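Local structure of SusD homolog (Bacteroides thetaiotaomicron VPI-5482, 3IHV) at residues 35-40 / 124-129; 236-241 / 427-432. The protein probably binds glycans at the cell surface as an outer-membrane protein of the SusD family. All blocks are in the same frame, centred on the assembly; numbering follows the deposited sequence.

Contact 1 (35-40 / 124-129); sequences AMYGYY and RGMFYF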
loop_
_atom_site.group_PDB
_atom_site.type_symbol
_atom_site.label_atom_id
_atom_site.label_comp_id
_atom_site.label_asym_id
_atom_site.label_seq_id
_atom_site.Cartn_x
_atom_site.Cartn_y
_atom_site.Cartn_z
ATOM N N ALA A 35 -0.983 9.004 -10.178
ATOM C CA ALA A 35 -2.303 8.818 -9.596
ATOM C C ALA A 35 -2.577 7.412 -9.071
ATOM O O ALA A 35 -3.617 7.150 -8.462
ATOM C CB ALA A 35 -3.395 9.216 -10.640
HETATM N N MSE A 36 -1.669 6.490 -9.360
HETATM C CA MSE A 36 -1.676 5.122 -8.863
HETATM C C MSE A 36 -0.549 5.030 -7.812
HETATM O O MSE A 36 -0.540 5.839 -6.882
HETATM C CB MSE A 36 -1.517 4.133 -10.026
HETATM C CG MSE A 36 -2.637 4.215 -11.032
HETATM SE SE MSE A 36 -4.283 3.389 -10.415
HETATM C CE MSE A 36 -3.716 1.509 -10.419
ATOM N N TYR A 37 0.422 4.121 -7.953
ATOM C CA TYR A 37 1.383 3.911 -6.858
ATOM C C TYR A 37 2.589 4.836 -6.863
ATOM O O TYR A 37 3.409 4.767 -5.952
ATOM C CB TYR A 37 1.748 2.404 -6.757
ATOM C CG TYR A 37 0.502 1.575 -6.526
ATOM C CD1 TYR A 37 -0.036 1.481 -5.271
ATOM C CD2 TYR A 37 -0.174 0.965 -7.586
ATOM C CE1 TYR A 37 -1.225 0.791 -5.046
ATOM C CE2 TYR A 37 -1.355 0.253 -7.366
ATOM C CZ TYR A 37 -1.875 0.188 -6.118
ATOM O OH TYR A 37 -3.061 -0.488 -5.921
ATOM N N GLY A 38 2.729 5.691 -7.884
ATOM C CA GLY A 38 3.821 6.635 -7.869
ATOM C C GLY A 38 3.665 7.652 -6.734
ATOM O O GLY A 38 4.673 8.175 -6.233
ATOM N N TYR A 39 2.415 7.894 -6.303
ATOM C CA TYR A 39 2.124 8.922 -5.289
ATOM C C TYR A 39 0.782 8.812 -4.611
ATOM O O TYR A 39 0.720 8.693 -3.386
ATOM C CB TYR A 39 2.313 10.300 -5.948
ATOM C CG TYR A 39 2.048 11.525 -5.111
ATOM C CD1 TYR A 39 2.352 11.564 -3.765
ATOM C CD2 TYR A 39 1.658 12.696 -5.720
ATOM C CE1 TYR A 39 2.134 12.728 -3.008
ATOM C CE2 TYR A 39 1.444 13.867 -4.972
ATOM C CZ TYR A 39 1.656 13.848 -3.618
ATOM O OH TYR A 39 1.456 14.995 -2.909
ATOM N N TYR A 40 -0.333 8.815 -5.344
ATOM C CA TYR A 40 -1.605 8.895 -4.628
ATOM C C TYR A 40 -1.998 7.647 -3.839
ATOM O O TYR A 40 -2.347 7.724 -2.657
ATOM C CB TYR A 40 -2.775 9.326 -5.534
ATOM C CG TYR A 40 -2.608 10.615 -6.331
ATOM C CD1 TYR A 40 -1.622 11.535 -6.066
ATOM C CD2 TYR A 40 -3.546 10.944 -7.293
ATOM C CE1 TYR A 40 -1.525 12.716 -6.819
ATOM C CE2 TYR A 40 -3.440 12.057 -8.053
ATOM C CZ TYR A 40 -2.433 12.958 -7.817
ATOM O OH TYR A 40 -2.330 14.089 -8.575
ATOM N N ARG A 124 -6.800 -6.725 -12.691
ATOM C CA ARG A 124 -8.172 -6.221 -12.695
ATOM C C ARG A 124 -8.830 -6.336 -11.297
ATOM O O ARG A 124 -9.470 -5.395 -10.796
ATOM C CB ARG A 124 -8.990 -6.924 -13.766
ATOM C CG ARG A 124 -10.396 -6.352 -13.897
ATOM C CD ARG A 124 -11.131 -6.877 -15.128
ATOM N NE ARG A 124 -11.403 -8.298 -15.015
ATOM C CZ ARG A 124 -11.928 -9.047 -15.969
ATOM N NH1 ARG A 124 -12.229 -8.526 -17.151
ATOM N NH2 ARG A 124 -12.157 -10.330 -15.757
ATOM N N GLY A 125 -8.578 -7.449 -10.624
ATOM C CA GLY A 125 -9.060 -7.649 -9.243
ATOM C C GLY A 125 -8.460 -6.615 -8.290
ATOM O O GLY A 125 -9.166 -6.049 -7.447
HETATM N N MSE A 126 -7.159 -6.357 -8.455
HETATM C CA MSE A 126 -6.440 -5.372 -7.653
HETATM C C MSE A 126 -7.044 -3.965 -7.893
HETATM O O MSE A 126 -7.276 -3.218 -6.936
HETATM C CB MSE A 126 -4.945 -5.406 -7.997
HETATM C CG MSE A 126 -4.115 -4.499 -7.137
HETATM SE SE MSE A 126 -2.246 -4.857 -7.593
HETATM C CE MSE A 126 -1.377 -3.203 -7.016
ATOM N N PHE A 127 -7.307 -3.618 -9.158
ATOM C CA PHE A 127 -7.871 -2.296 -9.486
ATOM C C PHE A 127 -9.281 -2.154 -8.903
ATOM O O PHE A 127 -9.601 -1.142 -8.259
ATOM C CB PHE A 127 -7.930 -2.043 -10.987
ATOM C CG PHE A 127 -6.596 -2.123 -11.687
ATOM C CD1 PHE A 127 -5.404 -1.793 -11.051
ATOM C CD2 PHE A 127 -6.540 -2.550 -12.992
ATOM C CE1 PHE A 127 -4.189 -1.862 -11.736
ATOM C CE2 PHE A 127 -5.349 -2.620 -13.646
ATOM C CZ PHE A 127 -4.186 -2.291 -13.031
ATOM N N TYR A 128 -10.108 -3.175 -9.071
ATOM C CA TYR A 128 -11.452 -3.149 -8.472
ATOM C C TYR A 128 -11.421 -3.145 -6.966
ATOM O O TYR A 128 -12.314 -2.563 -6.339
ATOM C CB TYR A 128 -12.373 -4.254 -8.964
ATOM C CG TYR A 128 -13.036 -3.932 -10.274
ATOM C CD1 TYR A 128 -14.046 -3.008 -10.349
ATOM C CD2 TYR A 128 -12.632 -4.558 -11.442
ATOM C CE1 TYR A 128 -14.650 -2.698 -11.550
ATOM C CE2 TYR A 128 -13.234 -4.257 -12.641
ATOM C CZ TYR A 128 -14.235 -3.347 -12.685
ATOM O OH TYR A 128 -14.811 -3.068 -13.897
ATOM N N PHE A 129 -10.416 -3.794 -6.362
ATOM C CA PHE A 129 -10.307 -3.784 -4.912
ATOM C C PHE A 129 -10.078 -2.368 -4.429
ATOM O O PHE A 129 -10.699 -1.942 -3.468
ATOM C CB PHE A 129 -9.158 -4.705 -4.455
ATOM C CG PHE A 129 -8.981 -4.780 -2.943
ATOM C CD1 PHE A 129 -10.070 -4.928 -2.104
ATOM C CD2 PHE A 129 -7.741 -4.782 -2.382
ATOM C CE1 PHE A 129 -9.934 -5.013 -0.744
ATOM C CE2 PHE A 129 -7.600 -4.885 -0.986
ATOM C CZ PHE A 129 -8.708 -5.025 -0.189
#
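Met36 and Phe127 mark where the two backbones come nearest, CA to CA 9.7 Å, so side chains alone bridge the gap and no hydrogen bond crosses it. In this helix-rich SusD-family fold, the short, weakly bonded helix 34-38, with a wider pi-type turn, packs against the long regular helix 107-135. Met36 and Met126 are both selenomethionines, and each turns its CE methyl to an aromatic ring of the other segment. The Met36 chain bends at chi2 and chi3 (-76° and -69°), which curls CE round to meet Phe127 CE1 at 3.6 Å. These two side chains cross at about a right angle, the methyl approaching the ring obliquely. Met126 works differently: CG stands anti to the backbone N (chi1 -175°) and the chain runs extended to meet the Tyr37 side chain coming from the opposite direction. The phenol also has a polar tie to the same helix, because its OH hydrogen-bonds to OE2 of Glu130, and the Phe394 ring meets it as well. Asn31 touches Met36, Tyr37 and Phe127, while Leu201 of helix 195-210 lies against Met126. The Met126 CE methyl reaches the phenol end of Tyr37, 3.5 Å from CE2 and 3.4 Å from OH.

Contact 2 (236-241 / 427-432); sequences HGLLKD and RRRGYG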
loop_
_atom_site.group_PDB
_atom_site.type_symbol
_atom_site.label_atom_id
_atom_site.label_comp_id
_atom_site.label_asym_id
_atom_site.label_seq_id
_atom_site.Cartn_x
_atom_site.Cartn_y
_atom_site.Cartn_z
ATOM N N HIS A 236 6.864 -19.395 0.297
ATOM C CA HIS A 236 7.216 -18.027 0.613
ATOM C C HIS A 236 7.671 -17.936 2.077
ATOM O O HIS A 236 7.505 -18.886 2.847
ATOM C CB HIS A 236 6.061 -17.064 0.272
ATOM C CG HIS A 236 5.857 -16.895 -1.196
ATOM N ND1 HIS A 236 6.605 -16.033 -1.960
ATOM C CD2 HIS A 236 5.041 -17.554 -2.062
ATOM C CE1 HIS A 236 6.252 -16.156 -3.231
ATOM N NE2 HIS A 236 5.296 -17.060 -3.317
ATOM N N GLY A 237 8.275 -16.811 2.427
ATOM C CA GLY A 237 8.757 -16.628 3.797
ATOM C C GLY A 237 9.106 -15.198 4.090
ATOM O O GLY A 237 8.861 -14.297 3.274
ATOM N N LEU A 238 9.692 -15.004 5.274
ATOM C CA LEU A 238 10.176 -13.710 5.708
ATOM C C LEU A 238 11.669 -13.628 5.479
ATOM O O LEU A 238 12.429 -14.607 5.754
ATOM C CB LEU A 238 9.887 -13.494 7.203
ATOM C CG LEU A 238 8.416 -13.567 7.624
ATOM C CD1 LEU A 238 8.227 -13.509 9.166
ATOM C CD2 LEU A 238 7.642 -12.446 6.895
ATOM N N LEU A 239 12.109 -12.484 4.980
ATOM C CA LEU A 239 13.521 -12.242 4.858
ATOM C C LEU A 239 14.080 -12.293 6.270
ATOM O O LEU A 239 13.435 -11.814 7.234
ATOM C CB LEU A 239 13.855 -10.899 4.198
ATOM C CG LEU A 239 13.344 -10.692 2.775
ATOM C CD1 LEU A 239 13.955 -9.424 2.160
ATOM C CD2 LEU A 239 13.662 -11.937 1.897
ATOM N N LYS A 240 15.280 -12.854 6.379
ATOM C CA LYS A 240 15.922 -12.986 7.703
ATOM C C LYS A 240 16.051 -11.626 8.394
ATOM O O LYS A 240 15.682 -11.485 9.561
ATOM C CB LYS A 240 17.291 -13.663 7.575
ATOM C CG LYS A 240 18.040 -13.767 8.899
ATOM C CD LYS A 240 19.403 -14.481 8.726
ATOM C CE LYS A 240 20.217 -14.361 9.992
ATOM N NZ LYS A 240 21.473 -15.189 9.988
ATOM N N ASP A 241 16.561 -10.644 7.637
ATOM C CA ASP A 241 16.807 -9.307 8.146
ATOM C C ASP A 241 15.779 -8.287 7.663
ATOM O O ASP A 241 15.642 -8.051 6.473
ATOM C CB ASP A 241 18.188 -8.855 7.735
ATOM C CG ASP A 241 19.265 -9.728 8.300
ATOM O OD1 ASP A 241 19.205 -10.069 9.498
ATOM O OD2 ASP A 241 20.203 -10.051 7.541
ATOM N N ARG A 427 6.848 -11.443 14.724
ATOM C CA ARG A 427 7.496 -10.840 15.899
ATOM C C ARG A 427 8.971 -11.282 16.014
ATOM O O ARG A 427 9.860 -10.477 16.308
ATOM C CB ARG A 427 6.799 -11.299 17.181
ATOM C CG ARG A 427 5.304 -11.052 17.321
ATOM C CD ARG A 427 4.950 -9.809 17.917
ATOM N NE ARG A 427 5.596 -9.585 19.226
ATOM C CZ ARG A 427 5.829 -8.363 19.695
ATOM N NH1 ARG A 427 5.417 -7.297 19.003
ATOM N NH2 ARG A 427 6.484 -8.193 20.834
ATOM N N ARG A 428 9.237 -12.561 15.787
ATOM C CA ARG A 428 10.606 -13.051 15.897
ATOM C C ARG A 428 11.523 -12.366 14.888
ATOM O O ARG A 428 12.629 -11.946 15.195
ATOM C CB ARG A 428 10.611 -14.575 15.719
ATOM C CG ARG A 428 9.961 -15.263 16.924
ATOM C CD ARG A 428 9.713 -16.725 16.684
ATOM N NE ARG A 428 9.106 -17.360 17.831
ATOM C CZ ARG A 428 8.899 -18.673 17.950
ATOM N NH1 ARG A 428 9.247 -19.513 16.975
ATOM N NH2 ARG A 428 8.339 -19.159 19.057
ATOM N N ARG A 429 11.070 -12.280 13.643
ATOM C CA ARG A 429 11.891 -11.622 12.644
ATOM C C ARG A 429 12.089 -10.148 13.068
ATOM O O ARG A 429 13.199 -9.598 12.916
ATOM C CB ARG A 429 11.234 -11.757 11.259
ATOM C CG ARG A 429 12.108 -11.396 10.090
ATOM C CD ARG A 429 12.080 -9.920 9.756
ATOM N NE ARG A 429 10.801 -9.500 9.252
ATOM C CZ ARG A 429 10.411 -9.547 7.981
ATOM N NH1 ARG A 429 11.210 -10.037 7.025
ATOM N NH2 ARG A 429 9.218 -9.083 7.657
ATOM N N GLY A 430 11.015 -9.529 13.559
ATOM C CA GLY A 430 11.031 -8.120 13.979
ATOM C C GLY A 430 11.940 -7.831 15.157
ATOM O O GLY A 430 12.363 -6.682 15.352
ATOM N N TYR A 431 12.269 -8.868 15.934
ATOM C CA TYR A 431 13.222 -8.764 17.038
ATOM C C TYR A 431 14.614 -9.287 16.678
ATOM O O TYR A 431 15.471 -9.488 17.559
ATOM C CB TYR A 431 12.661 -9.456 18.274
ATOM C CG TYR A 431 11.657 -8.588 19.031
ATOM C CD1 TYR A 431 10.437 -8.234 18.478
ATOM C CD2 TYR A 431 11.939 -8.138 20.326
ATOM C CE1 TYR A 431 9.529 -7.428 19.172
ATOM C CE2 TYR A 431 11.047 -7.346 21.014
ATOM C CZ TYR A 431 9.847 -6.998 20.444
ATOM O OH TYR A 431 8.949 -6.220 21.133
ATOM N N GLY A 432 14.843 -9.524 15.388
ATOM C CA GLY A 432 16.152 -9.989 14.916
ATOM C C GLY A 432 16.422 -11.465 15.160
ATOM O O GLY A 432 17.577 -11.880 15.287
HETATM O O HOH W 1 15.297 -9.273 11.123
#
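Arg429 carries nearly all of this contact, giving its guanidinium to the backbone and side chains of 236-241. NH1 donates to Leu239 O over 2.9 Å, with an N-H...O angle of 149°; the donor lies in the carbonyl plane, on a lone pair, although the oxygen sits 16° out of the guanidinium plane. Over one face of that group, toward its rim, comes Leu238 CB, 3.7 Å from NH1, and Leu238 CD2 approaches NH2 at 3.8 Å. Arg429 CG, anti to the backbone N (chi1 -167°), comes within 3.2 Å of Leu239 O, and bends at chi2 and chi3 fold the chain back so that NH1 reaches the same oxygen. One water donates to both Lys240 O and Arg429 O, joining the loop to the C-terminal end of helix 417-430. That helix closes in a Schellman motif, with Gly432 at positive phi, Asn433 N bonded to Arg428 O and Gly432 N to Arg429 O. Further out, Glu258 OE1 forms a salt bridge with Arg429 NH1 and takes a hydrogen bond from Leu239 N, consistent with how close those donors lie, and Glu462 OE2 makes a salt bridge with NH2. With a leucine in place of Arg429, Leu239 O would probably lose its donor and both glutamates a positive mate. Tyr242 and Leu245 of helix 242-250 touch the arginine, and Ala398 of helix 397-412 touches both Arg429 and Leu238.

From the N terminus the chain passes helices 7-11 and 17-29 before the short helix 34-38, then runs through 83 mostly helical residues, among them helix 75-101, before helix 107-135 returns to close contact 1. Only after that does contact 2 open, in the loop between helices 219-232 and 242-250. It closes 185 residues later at the end of helix 417-430, enclosing most of the chain's short strands. The two loops therefore follow in series, neither nested nor crossed. Contact 1 is buried and joins two helices of the N-terminal part; contact 2 is partly buried and ties the middle of the chain to its C-terminal part. The two centres lie about 28 Å apart.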